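Local coordinates for protein alkaline phosphatase (Thermus thermophilus, PDB 7KWD) that probably hydrolyses phosphate monoesters as a homodimeric alkaline phosphatase that uses zinc and magnesium ions, at residues 276-284 with 401-410; 345-356 with 367-375. All blocks are in the same frame, centred on the assembly; numbering follows the deposited sequence.

Interaction 1 (276-284 with 401-410). With ZN (zinc ion), chain F.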
ATOM      1  N   HIS A 276     -16.365   1.928  -0.434  1.00 21.82           N
ATOM      2  CA  HIS A 276     -17.209   2.722  -1.316  1.00 24.85           C
ATOM      3  C   HIS A 276     -16.608   4.094  -1.564  1.00 24.82           C
ATOM      4  O   HIS A 276     -16.587   4.579  -2.698  1.00 24.89           O
ATOM      5  CB  HIS A 276     -18.608   2.867  -0.719  1.00 27.10           C
ATOM      6  CG  HIS A 276     -19.306   1.560  -0.551  1.00 27.36           C
ATOM      7  ND1 HIS A 276     -20.500   1.437   0.107  1.00 23.28           N
ATOM      8  CD2 HIS A 276     -18.959   0.310  -0.932  1.00 27.31           C
ATOM      9  CE1 HIS A 276     -20.878   0.171   0.115  1.00 31.54           C
ATOM     10  NE2 HIS A 276     -19.960  -0.536  -0.510  1.00 30.70           N
ATOM     11  N   ALA A 277     -16.135   4.753  -0.504  1.00 24.68           N
ATOM     12  CA  ALA A 277     -15.524   6.057  -0.696  1.00 25.33           C
ATOM     13  C   ALA A 277     -14.304   5.941  -1.579  1.00 24.74           C
ATOM     14  O   ALA A 277     -14.032   6.826  -2.393  1.00 23.48           O
ATOM     15  CB  ALA A 277     -15.146   6.677   0.645  1.00 27.93           C
ATOM     16  N   ASN A 278     -13.533   4.863  -1.411  1.00 21.77           N
ATOM     17  CA  ASN A 278     -12.353   4.704  -2.252  1.00 25.09           C
ATOM     18  C   ASN A 278     -12.752   4.498  -3.697  1.00 22.87           C
ATOM     19  O   ASN A 278     -12.022   4.929  -4.604  1.00 21.27           O
ATOM     20  CB  ASN A 278     -11.489   3.548  -1.763  1.00 24.69           C
ATOM     21  CG  ASN A 278     -10.729   3.899  -0.476  1.00 29.65           C
ATOM     22  OD1 ASN A 278     -10.525   5.062  -0.149  1.00 25.30           O
ATOM     23  ND2 ASN A 278     -10.328   2.874   0.251  1.00 22.04           N
ATOM     24  N   HIS A 279     -13.882   3.802  -3.924  1.00 23.00           N
ATOM     25  CA  HIS A 279     -14.452   3.681  -5.265  1.00 25.28           C
ATOM     26  C   HIS A 279     -14.782   5.056  -5.848  1.00 24.21           C
ATOM     27  O   HIS A 279     -14.464   5.339  -7.010  1.00 26.72           O
ATOM     28  CB  HIS A 279     -15.715   2.821  -5.225  1.00 23.57           C
ATOM     29  CG  HIS A 279     -15.459   1.350  -5.237  1.00 23.66           C
ATOM     30  ND1 HIS A 279     -14.685   0.741  -6.199  1.00 27.65           N
ATOM     31  CD2 HIS A 279     -15.869   0.362  -4.402  1.00 20.10           C
ATOM     32  CE1 HIS A 279     -14.649  -0.558  -5.973  1.00 25.39           C
ATOM     33  NE2 HIS A 279     -15.375  -0.812  -4.902  1.00 25.89           N
ATOM     34  N   LEU A 280     -15.424   5.930  -5.050  1.00 25.65           N
ATOM     35  CA  LEU A 280     -15.697   7.283  -5.530  1.00 27.87           C
ATOM     36  C   LEU A 280     -14.424   8.102  -5.786  1.00 28.38           C
ATOM     37  O   LEU A 280     -14.488   9.114  -6.487  1.00 28.92           O
ATOM     38  CB  LEU A 280     -16.547   8.062  -4.530  1.00 26.92           C
ATOM     39  CG  LEU A 280     -17.760   7.353  -3.955  1.00 27.65           C
ATOM     40  CD1 LEU A 280     -18.496   8.245  -3.017  1.00 30.94           C
ATOM     41  CD2 LEU A 280     -18.656   6.904  -5.062  1.00 30.09           C
ATOM     42  N   ASN A 281     -13.288   7.700  -5.227  1.00 24.68           N
ATOM     43  CA  ASN A 281     -12.056   8.498  -5.233  1.00 25.27           C
ATOM     44  C   ASN A 281     -12.254   9.751  -4.386  1.00 23.87           C
ATOM     45  O   ASN A 281     -11.809  10.830  -4.770  1.00 24.05           O
ATOM     46  CB  ASN A 281     -11.613   8.900  -6.633  1.00 24.16           C
ATOM     47  CG  ASN A 281     -10.924   7.787  -7.399  1.00 27.53           C
ATOM     48  OD1 ASN A 281     -10.319   8.068  -8.418  1.00 26.63           O
ATOM     49  ND2 ASN A 281     -11.042   6.531  -6.937  1.00 26.07           N
ATOM     50  N   ASP A 282     -12.959   9.612  -3.271  1.00 23.02           N
ATOM     51  CA  ASP A 282     -13.283  10.709  -2.369  1.00 27.37           C
ATOM     52  C   ASP A 282     -12.490  10.538  -1.070  1.00 26.13           C
ATOM     53  O   ASP A 282     -12.942   9.909  -0.106  1.00 24.11           O
ATOM     54  CB  ASP A 282     -14.776  10.744  -2.112  1.00 26.16           C
ATOM     55  CG  ASP A 282     -15.187  11.897  -1.221  1.00 31.50           C
ATOM     56  OD1 ASP A 282     -14.297  12.535  -0.599  1.00 29.26           O
ATOM     57  OD2 ASP A 282     -16.406  12.156  -1.127  1.00 30.44           O
ATOM     58  N   ALA A 283     -11.309  11.163  -1.031  1.00 25.36           N
ATOM     59  CA  ALA A 283     -10.428  11.011   0.122  1.00 22.07           C
ATOM     60  C   ALA A 283     -11.063  11.487   1.420  1.00 28.80           C
ATOM     61  O   ALA A 283     -10.784  10.935   2.500  1.00 25.15           O
ATOM     62  CB  ALA A 283      -9.115  11.764  -0.147  1.00 32.54           C
ATOM     63  N   GLY A 284     -11.911  12.514   1.349  1.00 27.97           N
ATOM     64  CA  GLY A 284     -12.520  13.026   2.571  1.00 27.06           C
ATOM     65  C   GLY A 284     -13.566  12.076   3.124  1.00 28.66           C
ATOM     66  O   GLY A 284     -13.709  11.930   4.342  1.00 26.25           O
ATOM     67  N   GLN A 401     -10.492   4.528 -14.526  1.00 29.40           N
ATOM     68  CA  GLN A 401     -11.329   5.240 -13.560  1.00 27.64           C
ATOM     69  C   GLN A 401     -12.776   4.772 -13.738  1.00 32.88           C
ATOM     70  O   GLN A 401     -13.628   5.475 -14.282  1.00 33.80           O
ATOM     71  CB  GLN A 401     -11.163   6.738 -13.746  1.00 29.67           C
ATOM     72  CG  GLN A 401      -9.718   7.263 -13.594  1.00 32.53           C
ATOM     73  CD  GLN A 401      -9.276   7.492 -12.140  1.00 30.00           C
ATOM     74  OE1 GLN A 401      -8.190   8.026 -11.900  1.00 28.64           O
ATOM     75  NE2 GLN A 401     -10.106   7.075 -11.178  1.00 24.42           N
ATOM     76  N   GLY A 402     -13.072   3.594 -13.213  1.00 29.73           N
ATOM     77  CA  GLY A 402     -14.272   2.859 -13.560  1.00 25.87           C
ATOM     78  C   GLY A 402     -15.525   3.187 -12.774  1.00 31.35           C
ATOM     79  O   GLY A 402     -16.555   2.532 -12.953  1.00 29.56           O
ATOM     80  N   VAL A 403     -15.489   4.175 -11.905  1.00 30.64           N
ATOM     81  CA  VAL A 403     -16.632   4.529 -11.076  1.00 29.54           C
ATOM     82  C   VAL A 403     -17.011   5.969 -11.401  1.00 32.80           C
ATOM     83  O   VAL A 403     -16.211   6.899 -11.195  1.00 32.92           O
ATOM     84  CB  VAL A 403     -16.315   4.333  -9.589  1.00 30.34           C
ATOM     85  CG1 VAL A 403     -17.439   4.893  -8.735  1.00 32.51           C
ATOM     86  CG2 VAL A 403     -16.083   2.823  -9.299  1.00 29.88           C
ATOM     87  N   GLN A 404     -18.218   6.152 -11.930  1.00 33.06           N
ATOM     88  CA  GLN A 404     -18.612   7.427 -12.516  1.00 29.70           C
ATOM     89  C   GLN A 404     -20.033   7.752 -12.124  1.00 28.46           C
ATOM     90  O   GLN A 404     -20.855   6.851 -11.950  1.00 32.46           O
ATOM     91  CB  GLN A 404     -18.472   7.387 -14.043  1.00 29.01           C
ATOM     92  CG  GLN A 404     -17.062   7.071 -14.533  1.00 30.61           C
ATOM     93  CD  GLN A 404     -16.132   8.257 -14.345  1.00 31.61           C
ATOM     94  OE1 GLN A 404     -16.582   9.331 -13.952  1.00 31.48           O
ATOM     95  NE2 GLN A 404     -14.836   8.070 -14.626  1.00 33.20           N
ATOM     96  N   PRO A 405     -20.359   9.042 -11.972  1.00 30.59           N
ATOM     97  CA  PRO A 405     -19.444  10.133 -12.329  1.00 31.73           C
ATOM     98  C   PRO A 405     -18.419  10.543 -11.260  1.00 36.05           C
ATOM     99  O   PRO A 405     -17.654  11.471 -11.489  1.00 31.06           O
ATOM    100  CB  PRO A 405     -20.405  11.298 -12.586  1.00 35.39           C
ATOM    101  CG  PRO A 405     -21.530  11.054 -11.618  1.00 31.91           C
ATOM    102  CD  PRO A 405     -21.660   9.547 -11.488  1.00 33.82           C
ATOM    103  N   ALA A 406     -18.371   9.832 -10.134  1.00 32.99           N
ATOM    104  CA  ALA A 406     -17.554  10.285  -9.008  1.00 30.97           C
ATOM    105  C   ALA A 406     -16.092  10.474  -9.384  1.00 27.67           C
ATOM    106  O   ALA A 406     -15.454  11.429  -8.923  1.00 33.23           O
ATOM    107  CB  ALA A 406     -17.659   9.303  -7.848  1.00 27.86           C
ATOM    108  N   ASN A 407     -15.524   9.573 -10.199  1.00 26.00           N
ATOM    109  CA  ASN A 407     -14.105   9.700 -10.504  1.00 28.13           C
ATOM    110  C   ASN A 407     -13.827  10.933 -11.362  1.00 33.20           C
ATOM    111  O   ASN A 407     -12.757  11.538 -11.253  1.00 32.42           O
ATOM    112  CB  ASN A 407     -13.546   8.451 -11.211  1.00 25.54           C
ATOM    113  CG  ASN A 407     -13.450   7.195 -10.302  1.00 29.48           C
ATOM    114  OD1 ASN A 407     -13.028   6.144 -10.777  1.00 27.38           O
ATOM    115  ND2 ASN A 407     -13.844   7.299  -9.030  1.00 24.41           N
ATOM    116  N   THR A 408     -14.756  11.303 -12.250  1.00 33.47           N
ATOM    117  CA  THR A 408     -14.591  12.572 -12.959  1.00 34.86           C
ATOM    118  C   THR A 408     -14.657  13.730 -11.973  1.00 30.17           C
ATOM    119  O   THR A 408     -13.901  14.705 -12.081  1.00 30.62           O
ATOM    120  CB  THR A 408     -15.655  12.722 -14.054  1.00 34.44           C
ATOM    121  OG1 THR A 408     -15.533  11.646 -14.995  1.00 34.83           O
ATOM    122  CG2 THR A 408     -15.471  14.051 -14.806  1.00 36.00           C
ATOM    123  N   MET A 409     -15.548  13.632 -10.982  1.00 32.38           N
ATOM    124  CA  MET A 409     -15.588  14.643  -9.931  1.00 31.88           C
ATOM    125  C   MET A 409     -14.226  14.779  -9.256  1.00 35.89           C
ATOM    126  O   MET A 409     -13.754  15.892  -9.004  1.00 33.11           O
ATOM    127  CB  MET A 409     -16.679  14.277  -8.925  1.00 33.40           C
ATOM    128  CG  MET A 409     -18.088  14.401  -9.516  1.00 31.68           C
ATOM    129  SD  MET A 409     -19.420  13.788  -8.485  1.00 34.94           S
ATOM    130  CE  MET A 409     -19.567  15.112  -7.272  1.00 34.94           C
ATOM    131  N   ALA A 410     -13.563  13.657  -8.981  1.00 34.42           N
ATOM    132  CA  ALA A 410     -12.286  13.735  -8.286  1.00 31.93           C
ATOM    133  C   ALA A 410     -11.252  14.436  -9.144  1.00 33.76           C
ATOM    134  O   ALA A 410     -10.537  15.328  -8.671  1.00 32.78           O
ATOM    135  CB  ALA A 410     -11.810  12.334  -7.899  1.00 29.38           C
TER
HETATM  136 ZN    ZN F 604     -15.547  -2.564  -3.546  1.00 30.30          ZN
HETATM  137  O   HOH W   1      -9.195  10.246  -9.553  1.00 30.49           O
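Asn281 and Asn407 lay their side-chain amides one over the other, the planes 19° apart and Asn281 CG 3.4 Å from Asn407 ND2, a polar stack at the end of a helix. The same Asn407 ND2 donates in the carbonyl plane to His279 O (2.9 Å), so a side chain takes up one of the last carbonyls of helix 273-280, which closes in a Schellman motif with Asn281 at positive phi. With CG of Asn281 anti to its carbonyl carbon (chi1 -78°), the amide turns back and gives its ND2 to Asn278 O, while OD1 receives Gln401 NE2 at 2.9 Å. An alanine in place of Asn281 is likely to leave Gln401 NE2 without this acceptor and Asn407 without its stacked neighbour. Close carbon contacts complete the tight part: Asn281 CB lies 3.7 Å from Ala410 CB, Leu280 CB equally near Ala406 CB, and Val403 CB 3.3 Å from His279 O. Looser are two side-chain tips: Leu280 CD2 stays 4.4 Å from Val403 CG1, and Val403 CG2 approaches the His279 ring obliquely. That ring binds zinc through NE2 at 2.2 Å with Asp275 and His433, and gives ND1 to Gly431 O. Tyr332 of the second subunit packs on this histidine. Strand 426-428 abuts Asn281 through Trp428, and helices 349-356 and 379-391 pack against helix 406-412.

Interaction 2 (345-356 with 367-375)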
ATOM      1  N   GLN A 345     -13.893  19.826   4.180  1.00 34.21           N
ATOM      2  CA  GLN A 345     -14.922  19.023   3.519  1.00 29.83           C
ATOM      3  C   GLN A 345     -16.092  18.762   4.457  1.00 27.18           C
ATOM      4  O   GLN A 345     -15.925  18.595   5.664  1.00 28.59           O
ATOM      5  CB  GLN A 345     -14.329  17.718   3.006  1.00 32.89           C
ATOM      6  CG  GLN A 345     -13.312  17.969   1.928  1.00 27.33           C
ATOM      7  CD  GLN A 345     -13.018  16.750   1.127  1.00 31.43           C
ATOM      8  OE1 GLN A 345     -13.651  15.730   1.305  1.00 28.67           O
ATOM      9  NE2 GLN A 345     -12.065  16.852   0.214  1.00 36.01           N
ATOM     10  N   ARG A 346     -17.302  18.786   3.886  1.00 28.80           N
ATOM     11  CA  ARG A 346     -18.528  18.676   4.657  1.00 29.49           C
ATOM     12  C   ARG A 346     -19.513  17.668   4.065  1.00 29.03           C
ATOM     13  O   ARG A 346     -20.578  17.448   4.663  1.00 27.84           O
ATOM     14  CB  ARG A 346     -19.230  20.049   4.781  1.00 31.14           C
ATOM     15  CG  ARG A 346     -18.487  21.095   5.620  1.00 33.40           C
ATOM     16  CD  ARG A 346     -18.558  20.785   7.109  1.00 37.01           C
ATOM     17  NE  ARG A 346     -17.782  21.748   7.869  1.00 38.86           N
ATOM     18  CZ  ARG A 346     -16.477  21.655   8.095  1.00 42.74           C
ATOM     19  NH1 ARG A 346     -15.777  20.621   7.632  1.00 34.75           N
ATOM     20  NH2 ARG A 346     -15.872  22.591   8.807  1.00 44.98           N
ATOM     21  N   ALA A 347     -19.205  17.056   2.920  1.00 29.71           N
ATOM     22  CA  ALA A 347     -20.080  16.020   2.380  1.00 34.62           C
ATOM     23  C   ALA A 347     -19.297  15.164   1.385  1.00 28.42           C
ATOM     24  O   ALA A 347     -18.225  15.544   0.900  1.00 26.63           O
ATOM     25  CB  ALA A 347     -21.324  16.630   1.702  1.00 34.23           C
ATOM     26  N   SER A 348     -19.847  13.988   1.105  1.00 27.63           N
ATOM     27  CA  SER A 348     -19.270  13.083   0.126  1.00 31.62           C
ATOM     28  C   SER A 348     -19.742  13.416  -1.288  1.00 34.06           C
ATOM     29  O   SER A 348     -20.740  14.098  -1.488  1.00 33.52           O
ATOM     30  CB  SER A 348     -19.688  11.651   0.450  1.00 32.30           C
ATOM     31  OG  SER A 348     -21.108  11.517   0.317  1.00 31.05           O
ATOM     32  N   PHE A 349     -19.026  12.878  -2.278  1.00 31.88           N
ATOM     33  CA  PHE A 349     -19.487  12.933  -3.663  1.00 35.91           C
ATOM     34  C   PHE A 349     -20.891  12.345  -3.812  1.00 36.34           C
ATOM     35  O   PHE A 349     -21.659  12.783  -4.671  1.00 35.65           O
ATOM     36  CB  PHE A 349     -18.513  12.165  -4.560  1.00 34.51           C
ATOM     37  CG  PHE A 349     -17.206  12.883  -4.844  1.00 35.93           C
ATOM     38  CD1 PHE A 349     -17.100  14.258  -4.741  1.00 33.16           C
ATOM     39  CD2 PHE A 349     -16.085  12.165  -5.244  1.00 32.16           C
ATOM     40  CE1 PHE A 349     -15.909  14.893  -5.032  1.00 34.83           C
ATOM     41  CE2 PHE A 349     -14.898  12.796  -5.520  1.00 31.69           C
ATOM     42  CZ  PHE A 349     -14.813  14.166  -5.425  1.00 30.13           C
ATOM     43  N   GLU A 350     -21.218  11.327  -3.018  1.00 35.99           N
ATOM     44  CA  GLU A 350     -22.518  10.664  -3.111  1.00 27.49           C
ATOM     45  C   GLU A 350     -23.628  11.606  -2.708  1.00 36.85           C
ATOM     46  O   GLU A 350     -24.699  11.633  -3.329  1.00 36.44           O
ATOM     47  CB  GLU A 350     -22.519   9.418  -2.223  1.00 34.34           C
ATOM     48  CG  GLU A 350     -23.886   8.796  -1.963  1.00 37.94           C
ATOM     49  CD  GLU A 350     -23.793   7.544  -1.080  1.00 34.70           C
ATOM     50  OE1 GLU A 350     -24.092   7.637   0.132  1.00 35.61           O
ATOM     51  OE2 GLU A 350     -23.408   6.473  -1.596  1.00 32.08           O
ATOM     52  N   HIS A 351     -23.385  12.384  -1.661  1.00 35.26           N
ATOM     53  CA  HIS A 351     -24.382  13.344  -1.204  1.00 39.87           C
ATOM     54  C   HIS A 351     -24.467  14.522  -2.156  1.00 36.97           C
ATOM     55  O   HIS A 351     -25.564  14.928  -2.550  1.00 36.29           O
ATOM     56  CB  HIS A 351     -24.019  13.777   0.192  1.00 33.24           C
ATOM     57  CG  HIS A 351     -24.975  14.734   0.803  1.00 35.05           C
ATOM     58  ND1 HIS A 351     -26.079  14.323   1.510  1.00 39.29           N
ATOM     59  CD2 HIS A 351     -24.971  16.085   0.847  1.00 37.83           C
ATOM     60  CE1 HIS A 351     -26.712  15.383   1.971  1.00 41.40           C
ATOM     61  NE2 HIS A 351     -26.057  16.464   1.587  1.00 40.02           N
ATOM     62  N   MET A 352     -23.316  15.039  -2.589  1.00 34.81           N
ATOM     63  CA  MET A 352     -23.302  16.054  -3.631  1.00 39.54           C
ATOM     64  C   MET A 352     -24.142  15.619  -4.823  1.00 41.72           C
ATOM     65  O   MET A 352     -25.029  16.349  -5.265  1.00 43.58           O
ATOM     66  CB  MET A 352     -21.861  16.353  -4.054  1.00 36.94           C
ATOM     67  CG  MET A 352     -21.049  17.068  -2.943  1.00 38.51           C
ATOM     68  SD  MET A 352     -19.248  17.180  -3.233  1.00 36.73           S
ATOM     69  CE  MET A 352     -19.294  18.194  -4.777  1.00 40.34           C
ATOM     70  N   LEU A 353     -23.888  14.418  -5.351  1.00 38.25           N
ATOM     71  CA  LEU A 353     -24.651  13.951  -6.503  1.00 38.88           C
ATOM     72  C   LEU A 353     -26.143  13.934  -6.185  1.00 42.86           C
ATOM     73  O   LEU A 353     -26.978  14.323  -7.007  1.00 48.46           O
ATOM     74  CB  LEU A 353     -24.180  12.568  -6.909  1.00 38.35           C
ATOM     75  CG  LEU A 353     -23.281  12.380  -8.121  1.00 43.86           C
ATOM     76  CD1 LEU A 353     -22.711  13.666  -8.674  1.00 43.82           C
ATOM     77  CD2 LEU A 353     -22.127  11.402  -7.806  1.00 37.74           C
ATOM     78  N   ARG A 354     -26.498  13.501  -4.987  1.00 33.23           N
ATOM     79  CA  ARG A 354     -27.902  13.498  -4.595  1.00 40.88           C
ATOM     80  C   ARG A 354     -28.462  14.917  -4.621  1.00 41.47           C
ATOM     81  O   ARG A 354     -29.516  15.170  -5.204  1.00 45.31           O
ATOM     82  CB  ARG A 354     -27.996  12.849  -3.222  1.00 44.07           C
ATOM     83  CG  ARG A 354     -29.332  12.434  -2.734  1.00 56.90           C
ATOM     84  CD  ARG A 354     -29.137  11.805  -1.351  1.00 72.47           C
ATOM     85  NE  ARG A 354     -28.426  10.523  -1.423  1.00 74.41           N
ATOM     86  CZ  ARG A 354     -27.486  10.092  -0.567  1.00 78.47           C
ATOM     87  NH1 ARG A 354     -27.071  10.836   0.478  1.00 58.11           N
ATOM     88  NH2 ARG A 354     -26.954   8.886  -0.771  1.00 61.26           N
ATOM     89  N   VAL A 355     -27.723  15.865  -4.050  1.00 37.69           N
ATOM     90  CA  VAL A 355     -28.149  17.259  -3.999  1.00 46.47           C
ATOM     91  C   VAL A 355     -28.310  17.836  -5.399  1.00 44.82           C
ATOM     92  O   VAL A 355     -29.237  18.607  -5.676  1.00 49.11           O
ATOM     93  CB  VAL A 355     -27.122  18.088  -3.198  1.00 36.10           C
ATOM     94  CG1 VAL A 355     -27.183  19.534  -3.661  1.00 46.55           C
ATOM     95  CG2 VAL A 355     -27.335  17.950  -1.730  1.00 40.02           C
ATOM     96  N   LEU A 356     -27.365  17.521  -6.277  1.00 38.04           N
ATOM     97  CA  LEU A 356     -27.322  18.089  -7.613  1.00 42.90           C
ATOM     98  C   LEU A 356     -28.430  17.563  -8.518  1.00 52.91           C
ATOM     99  O   LEU A 356     -28.824  18.245  -9.474  1.00 45.44           O
ATOM    100  CB  LEU A 356     -25.971  17.771  -8.231  1.00 39.57           C
ATOM    101  CG  LEU A 356     -24.794  18.593  -7.712  1.00 48.57           C
ATOM    102  CD1 LEU A 356     -23.508  18.020  -8.291  1.00 39.67           C
ATOM    103  CD2 LEU A 356     -24.960  20.071  -8.076  1.00 46.15           C
ATOM    104  N   GLU A 367     -21.170  25.514  -7.036  1.00 34.43           N
ATOM    105  CA  GLU A 367     -21.561  25.844  -5.675  1.00 40.52           C
ATOM    106  C   GLU A 367     -21.452  24.628  -4.768  1.00 45.20           C
ATOM    107  O   GLU A 367     -21.062  24.758  -3.599  1.00 39.95           O
ATOM    108  CB  GLU A 367     -22.978  26.413  -5.654  1.00 37.40           C
ATOM    109  CG  GLU A 367     -23.578  26.598  -4.272  1.00 40.25           C
ATOM    110  CD  GLU A 367     -22.750  27.464  -3.337  1.00 48.21           C
ATOM    111  OE1 GLU A 367     -21.770  28.114  -3.789  1.00 49.83           O
ATOM    112  OE2 GLU A 367     -23.097  27.485  -2.137  1.00 44.73           O
ATOM    113  N   ALA A 368     -21.792  23.438  -5.283  1.00 43.09           N
ATOM    114  CA  ALA A 368     -21.713  22.225  -4.469  1.00 41.74           C
ATOM    115  C   ALA A 368     -20.274  21.939  -4.044  1.00 38.19           C
ATOM    116  O   ALA A 368     -20.004  21.670  -2.868  1.00 37.30           O
ATOM    117  CB  ALA A 368     -22.293  21.040  -5.239  1.00 38.54           C
ATOM    118  N   PHE A 369     -19.332  22.034  -4.983  1.00 34.18           N
ATOM    119  CA  PHE A 369     -17.926  21.860  -4.637  1.00 39.17           C
ATOM    120  C   PHE A 369     -17.445  22.910  -3.640  1.00 46.20           C
ATOM    121  O   PHE A 369     -16.664  22.593  -2.728  1.00 36.22           O
ATOM    122  CB  PHE A 369     -17.082  21.897  -5.900  1.00 36.93           C
ATOM    123  CG  PHE A 369     -16.963  20.567  -6.571  1.00 42.42           C
ATOM    124  CD1 PHE A 369     -18.003  20.084  -7.331  1.00 35.88           C
ATOM    125  CD2 PHE A 369     -15.807  19.800  -6.439  1.00 42.48           C
ATOM    126  CE1 PHE A 369     -17.902  18.851  -7.952  1.00 41.14           C
ATOM    127  CE2 PHE A 369     -15.696  18.572  -7.060  1.00 36.70           C
ATOM    128  CZ  PHE A 369     -16.753  18.094  -7.818  1.00 33.40           C
ATOM    129  N   ARG A 370     -17.874  24.168  -3.808  1.00 40.95           N
ATOM    130  CA  ARG A 370     -17.527  25.211  -2.850  1.00 38.23           C
ATOM    131  C   ARG A 370     -18.047  24.861  -1.465  1.00 36.05           C
ATOM    132  O   ARG A 370     -17.307  24.897  -0.478  1.00 37.29           O
ATOM    133  CB  ARG A 370     -18.105  26.556  -3.311  1.00 44.76           C
ATOM    134  CG  ARG A 370     -17.452  27.828  -2.713  1.00 45.73           C
ATOM    135  CD  ARG A 370     -18.398  29.060  -2.777  1.00 55.33           C
ATOM    136  NE  ARG A 370     -19.671  28.796  -2.098  1.00 48.28           N
ATOM    137  CZ  ARG A 370     -19.793  28.666  -0.778  1.00 51.03           C
ATOM    138  NH1 ARG A 370     -18.728  28.810  -0.012  1.00 53.58           N
ATOM    139  NH2 ARG A 370     -20.970  28.392  -0.219  1.00 45.60           N
ATOM    140  N   ALA A 371     -19.319  24.526  -1.365  1.00 40.07           N
ATOM    141  CA  ALA A 371     -19.908  24.362  -0.050  1.00 40.02           C
ATOM    142  C   ALA A 371     -19.503  23.060   0.629  1.00 36.32           C
ATOM    143  O   ALA A 371     -19.349  23.031   1.848  1.00 39.86           O
ATOM    144  CB  ALA A 371     -21.428  24.432  -0.171  1.00 40.56           C
ATOM    145  N   MET A 372     -19.296  21.992  -0.125  1.00 37.43           N
ATOM    146  CA  MET A 372     -19.107  20.683   0.475  1.00 38.84           C
ATOM    147  C   MET A 372     -17.691  20.147   0.371  1.00 38.14           C
ATOM    148  O   MET A 372     -17.328  19.282   1.174  1.00 30.36           O
ATOM    149  CB  MET A 372     -20.114  19.702  -0.147  1.00 46.23           C
ATOM    150  CG  MET A 372     -21.569  20.049   0.259  1.00 46.74           C
ATOM    151  SD  MET A 372     -22.864  19.010  -0.473  1.00 52.40           S
ATOM    152  CE  MET A 372     -23.469  20.097  -1.776  1.00 54.26           C
ATOM    153  N   LYS A 373     -16.869  20.675  -0.542  1.00 34.70           N
ATOM    154  CA  LYS A 373     -15.458  20.320  -0.606  1.00 34.31           C
ATOM    155  C   LYS A 373     -14.486  21.463  -0.313  1.00 33.85           C
ATOM    156  O   LYS A 373     -13.292  21.195  -0.188  1.00 33.60           O
ATOM    157  CB  LYS A 373     -15.131  19.741  -1.994  1.00 33.60           C
ATOM    158  CG  LYS A 373     -15.848  18.399  -2.264  1.00 38.78           C
ATOM    159  CD  LYS A 373     -15.426  17.327  -1.249  1.00 31.82           C
ATOM    160  CE  LYS A 373     -15.841  15.908  -1.704  1.00 36.18           C
ATOM    161  NZ  LYS A 373     -15.925  14.992  -0.516  1.00 30.34           N
ATOM    162  N   GLY A 374     -14.953  22.703  -0.164  1.00 35.88           N
ATOM    163  CA  GLY A 374     -14.054  23.825  -0.010  1.00 32.25           C
ATOM    164  C   GLY A 374     -13.209  24.110  -1.240  1.00 37.66           C
ATOM    165  O   GLY A 374     -12.078  24.583  -1.118  1.00 38.09           O
ATOM    166  N   VAL A 375     -13.731  23.816  -2.423  1.00 29.91           N
ATOM    167  CA  VAL A 375     -12.989  23.868  -3.678  1.00 43.29           C
ATOM    168  C   VAL A 375     -13.670  24.878  -4.597  1.00 43.46           C
ATOM    169  O   VAL A 375     -14.904  24.928  -4.663  1.00 38.26           O
ATOM    170  CB  VAL A 375     -12.939  22.476  -4.357  1.00 42.05           C
ATOM    171  CG1 VAL A 375     -12.583  22.570  -5.852  1.00 36.45           C
ATOM    172  CG2 VAL A 375     -11.944  21.565  -3.642  1.00 39.27           C
TER
HETATM  173  O   HOH W   2     -11.173  19.381  -0.403  1.00 32.62           O
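Met352 is a knob set among Ala368, Phe369, Met372 and Lys373 of the facing helix. Its chain bends at the last torsion (chi3 62°), which brings CE over one face of the Phe369 ring, 3.6 Å from the centroid, in a CH-pi contact; the sulfur stands farther above the same ring, a Met-aromatic pairing. Met352 and Met372 run side by side but point opposite ways, with Met372 SD 3.6 Å from Met352 CG. That sulfur also touches Ala347 CB and meets the edge of the His351 ring at CD2, while Leu356 CD2 reaches Ala368 CB farther along the helices. Outward from this centre, Lys373 runs from apolar to polar. Its CG lies against Met352 SD, its CE packs 3.5 Å from Phe349 CE1, and NZ forms an off-centre cation-pi contact with that ring. NZ then donates to Ala347 O at 2.8 Å, in the carbonyl plane, and to Gln345 OE1 at 3.0 Å from above the amide plane; Asp282 adds a salt bridge, so the buried ammonium has several oxygen partners. At the edge Arg346 N gives Met372 O a nearly straight bond (2.8 Å, 171°), and a water links Gln345 NE2 to Lys373 O. Ser348 OG, also bonded to Asp236, caps helix 349-356 by accepting from His351 N. The helices run roughly antiparallel (140°, axes 10.6 Å apart): a helical hairpin with one knob-into-hole contact, at Met352.

The two contacts have centres 13 Å apart and meet at Asp282, just after the Schellman end of helix 273-280 in interaction 1. Its OD2 forms a salt bridge with Lys373 NZ (2.9 Å) and probably accepts a hydrogen bond from Phe349 N (3.0 Å), tying the turn to both helices of interaction 2. Phe349 also packs on Met409 and Ala410, so helix 406-412 links the pair a second time. Interaction 1 holds part of the zinc site, since His279 is one of its ligands; the side chain of this histidine is also about 7 Å from a second zinc ion. Interaction 2 stands farther back, the Phe349 side chain being about 9 Å from that of His279.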